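PDB 5HZ0: LRR receptor-like serine/threonine-protein kinase RGI3 from Arabidopsis thaliana, which acts as a cell-surface receptor for RGF peptide hormones, which maintain the root stem cell niche, and forms heterodimers with SERK co-receptors once the peptide is bound. Local coordinates for residues 111-116 with 134-139. The protein carries 5 engineered substitutions. Numbering follows the deposited sequence.
Sequences LVELML and NLQVLR
Val112 O holds two backbone donors of the next repeat, Gln136 N at 2.9 Å and Val137 N at 3.2 Å. Both lie in its carbonyl plane. From there strands 113-115 and 137-139 run parallel, their axes 7° apart. Leu114 bonds at both backbone atoms: its N donates to Val137 O, and its O accepts from Arg139 N. Leu116 N closes the far end on Arg139 O. One face is buried, its leucines closely packed in the core. Leu114 and Leu138 lie side by side there, with Leu114 CD2 3.8 Å from Leu138 CD1. With CG swung away from the backbone N (chi1 -167°), Leu135 brings CD1 to 4.2 Å from Leu114 CB. The other face carries partly exposed residues and turns towards solvent. Met115 bends at chi2 (-77°) and lays its CE on Val137 CG1, at 3.6 Å. Its SD rests against Arg139 CD. Glu113 OE1 approaches CB and CG2 of Val137, an apolar neighbour. At the edge, the amide end of Gln136 lies along Val112, with Gln136 CD 3.5 Å from Val112 CG1. Cut back to an alanine, Gln136 would keep its backbone bond, but Val112 CG1 would probably lose the amide and CG that cover it. Arg139 belongs to the small-peptide recognition motif. Its NE bonds a modified side chain of the bound peptide, and it makes a cation-pi contact with Phe117. Parallel strands of successive repeats, with leucines turned into the core, are the hallmark of a leucine-rich repeat solenoid; this receptor's extracellular domain binds its peptide on the strand-lined concave surface.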
ATOM      1  N   LEU A 111      -0.226  35.391 -24.032  1.00 28.42           N
ATOM      2  CA  LEU A 111      -0.709  34.141 -23.457  1.00 23.02           C
ATOM      3  C   LEU A 111      -0.583  34.149 -21.937  1.00 18.63           C
ATOM      4  O   LEU A 111       0.464  34.498 -21.393  1.00 16.25           O
ATOM      5  CB  LEU A 111       0.057  32.954 -24.045  1.00 23.75           C
ATOM      6  CG  LEU A 111      -0.529  31.564 -23.787  1.00 25.26           C
ATOM      7  CD1 LEU A 111      -1.966  31.498 -24.311  1.00 17.92           C
ATOM      8  CD2 LEU A 111       0.352  30.450 -24.409  1.00 17.30           C
ATOM      9  N   VAL A 112      -1.662  33.753 -21.268  1.00 17.83           N
ATOM     10  CA  VAL A 112      -1.739  33.717 -19.811  1.00 14.38           C
ATOM     11  C   VAL A 112      -1.887  32.277 -19.326  1.00 18.94           C
ATOM     12  O   VAL A 112      -1.139  31.810 -18.462  1.00 13.19           O
ATOM     13  CB  VAL A 112      -2.884  34.615 -19.252  1.00 14.32           C
ATOM     14  CG1 VAL A 112      -2.978  34.475 -17.740  1.00 13.23           C
ATOM     15  CG2 VAL A 112      -2.650  36.065 -19.626  1.00 14.55           C
ATOM     16  N   GLU A 113      -2.930  31.619 -19.816  1.00 17.73           N
ATOM     17  CA  GLU A 113      -3.181  30.217 -19.516  1.00 17.20           C
ATOM     18  C   GLU A 113      -2.733  29.337 -20.689  1.00 23.19           C
ATOM     19  O   GLU A 113      -3.079  29.608 -21.842  1.00 31.14           O
ATOM     20  CB  GLU A 113      -4.676  30.022 -19.271  1.00 17.17           C
ATOM     21  CG  GLU A 113      -5.316  31.134 -18.441  1.00 21.97           C
ATOM     22  CD  GLU A 113      -4.893  31.092 -16.985  1.00 25.43           C
ATOM     23  OE1 GLU A 113      -4.524  29.998 -16.508  1.00 33.64           O
ATOM     24  OE2 GLU A 113      -4.914  32.145 -16.315  1.00 19.05           O
ATOM     25  N   LEU A 114      -1.955  28.298 -20.405  1.00 17.23           N
ATOM     26  CA  LEU A 114      -1.621  27.293 -21.422  1.00 20.34           C
ATOM     27  C   LEU A 114      -1.819  25.887 -20.854  1.00 15.15           C
ATOM     28  O   LEU A 114      -1.066  25.461 -19.978  1.00 19.64           O
ATOM     29  CB  LEU A 114      -0.168  27.460 -21.883  1.00 17.80           C
ATOM     30  CG  LEU A 114       0.408  26.342 -22.755  1.00 20.02           C
ATOM     31  CD1 LEU A 114      -0.303  26.310 -24.091  1.00 22.19           C
ATOM     32  CD2 LEU A 114       1.919  26.481 -22.935  1.00 15.66           C
ATOM     33  N   MET A 115      -2.813  25.161 -21.364  1.00 15.85           N
ATOM     34  CA  MET A 115      -3.087  23.811 -20.875  1.00 22.09           C
ATOM     35  C   MET A 115      -2.842  22.766 -21.962  1.00 22.51           C
ATOM     36  O   MET A 115      -3.654  22.611 -22.870  1.00 21.65           O
ATOM     37  CB  MET A 115      -4.549  23.713 -20.426  1.00 21.74           C
ATOM     38  CG  MET A 115      -5.039  24.890 -19.581  1.00 15.24           C
ATOM     39  SD  MET A 115      -4.435  24.792 -17.891  1.00 33.71           S
ATOM     40  CE  MET A 115      -5.160  26.262 -17.168  1.00 20.07           C
ATOM     41  N   LEU A 116      -1.720  22.059 -21.863  1.00 15.94           N
ATOM     42  CA  LEU A 116      -1.406  20.927 -22.752  1.00 18.41           C
ATOM     43  C   LEU A 116      -1.548  19.538 -22.124  1.00 19.38           C
ATOM     44  O   LEU A 116      -1.304  18.534 -22.783  1.00 16.59           O
ATOM     45  CB  LEU A 116      -0.016  21.094 -23.374  1.00 16.59           C
ATOM     46  CG  LEU A 116       0.175  22.494 -23.968  1.00 17.92           C
ATOM     47  CD1 LEU A 116       1.612  22.706 -24.454  1.00 16.94           C
ATOM     48  CD2 LEU A 116      -0.844  22.773 -25.077  1.00 18.17           C
ATOM     49  N   ASN A 134       3.614  37.147 -19.745  1.00 23.95           N
ATOM     50  CA  ASN A 134       2.336  37.158 -19.045  1.00 12.81           C
ATOM     51  C   ASN A 134       1.870  35.782 -18.629  1.00 14.69           C
ATOM     52  O   ASN A 134       0.801  35.644 -18.037  1.00 23.71           O
ATOM     53  CB  ASN A 134       1.270  37.789 -19.930  1.00 13.75           C
ATOM     54  CG  ASN A 134       1.655  39.159 -20.385  1.00 19.48           C
ATOM     55  OD1 ASN A 134       1.759  39.418 -21.581  1.00 20.49           O
ATOM     56  ND2 ASN A 134       1.889  40.051 -19.432  1.00 13.31           N
ATOM     57  N   LEU A 135       2.649  34.759 -18.981  1.00 15.03           N
ATOM     58  CA  LEU A 135       2.259  33.390 -18.676  1.00 12.47           C
ATOM     59  C   LEU A 135       2.126  33.211 -17.170  1.00 11.43           C
ATOM     60  O   LEU A 135       2.990  33.612 -16.400  1.00 12.66           O
ATOM     61  CB  LEU A 135       3.249  32.385 -19.250  1.00 14.09           C
ATOM     62  CG  LEU A 135       2.762  30.935 -19.240  1.00 13.46           C
ATOM     63  CD1 LEU A 135       1.455  30.847 -20.040  1.00 13.63           C
ATOM     64  CD2 LEU A 135       3.833  30.006 -19.806  1.00 12.85           C
ATOM     65  N   GLN A 136       1.018  32.613 -16.770  1.00 11.42           N
ATOM     66  CA  GLN A 136       0.677  32.423 -15.363  1.00 10.53           C
ATOM     67  C   GLN A 136       0.611  30.935 -15.031  1.00 13.40           C
ATOM     68  O   GLN A 136       1.211  30.476 -14.072  1.00 20.77           O
ATOM     69  CB  GLN A 136      -0.616  33.159 -15.008  1.00 10.63           C
ATOM     70  CG  GLN A 136      -0.438  34.675 -14.894  1.00 10.52           C
ATOM     71  CD  GLN A 136      -1.758  35.424 -14.611  1.00 13.10           C
ATOM     72  OE1 GLN A 136      -2.621  34.933 -13.889  1.00 11.88           O
ATOM     73  NE2 GLN A 136      -1.903  36.612 -15.184  1.00 11.14           N
ATOM     74  N   VAL A 137      -0.207  30.216 -15.789  1.00 14.49           N
ATOM     75  CA  VAL A 137      -0.353  28.780 -15.652  1.00 10.99           C
ATOM     76  C   VAL A 137       0.155  28.048 -16.897  1.00 13.20           C
ATOM     77  O   VAL A 137      -0.318  28.280 -18.008  1.00 12.62           O
ATOM     78  CB  VAL A 137      -1.841  28.402 -15.432  1.00 11.24           C
ATOM     79  CG1 VAL A 137      -2.016  26.903 -15.473  1.00 11.34           C
ATOM     80  CG2 VAL A 137      -2.362  28.970 -14.106  1.00 12.68           C
ATOM     81  N   LEU A 138       1.144  27.177 -16.705  1.00 13.85           N
ATOM     82  CA  LEU A 138       1.544  26.238 -17.730  1.00 11.93           C
ATOM     83  C   LEU A 138       1.428  24.865 -17.111  1.00 18.47           C
ATOM     84  O   LEU A 138       2.121  24.556 -16.147  1.00 13.04           O
ATOM     85  CB  LEU A 138       2.978  26.505 -18.218  1.00 25.63           C
ATOM     86  CG  LEU A 138       3.865  25.340 -18.730  1.00 15.12           C
ATOM     87  CD1 LEU A 138       3.274  24.573 -19.906  1.00 17.09           C
ATOM     88  CD2 LEU A 138       5.228  25.853 -19.087  1.00 15.06           C
ATOM     89  N   ARG A 139       0.520  24.050 -17.636  1.00 19.49           N
ATOM     90  CA  ARG A 139       0.424  22.673 -17.190  1.00 15.53           C
ATOM     91  C   ARG A 139       0.464  21.757 -18.392  1.00 17.58           C
ATOM     92  O   ARG A 139      -0.496  21.705 -19.175  1.00 13.58           O
ATOM     93  CB  ARG A 139      -0.881  22.470 -16.442  1.00 12.79           C
ATOM     94  CG  ARG A 139      -1.141  23.510 -15.362  1.00 12.94           C
ATOM     95  CD  ARG A 139      -2.504  23.307 -14.747  1.00 11.05           C
ATOM     96  NE  ARG A 139      -2.640  21.943 -14.263  1.00 17.40           N
ATOM     97  CZ  ARG A 139      -3.799  21.341 -14.036  1.00 19.82           C
ATOM     98  NH1 ARG A 139      -3.814  20.085 -13.618  1.00 25.18           N
ATOM     99  NH2 ARG A 139      -4.938  21.982 -14.241  1.00 11.50           N
TER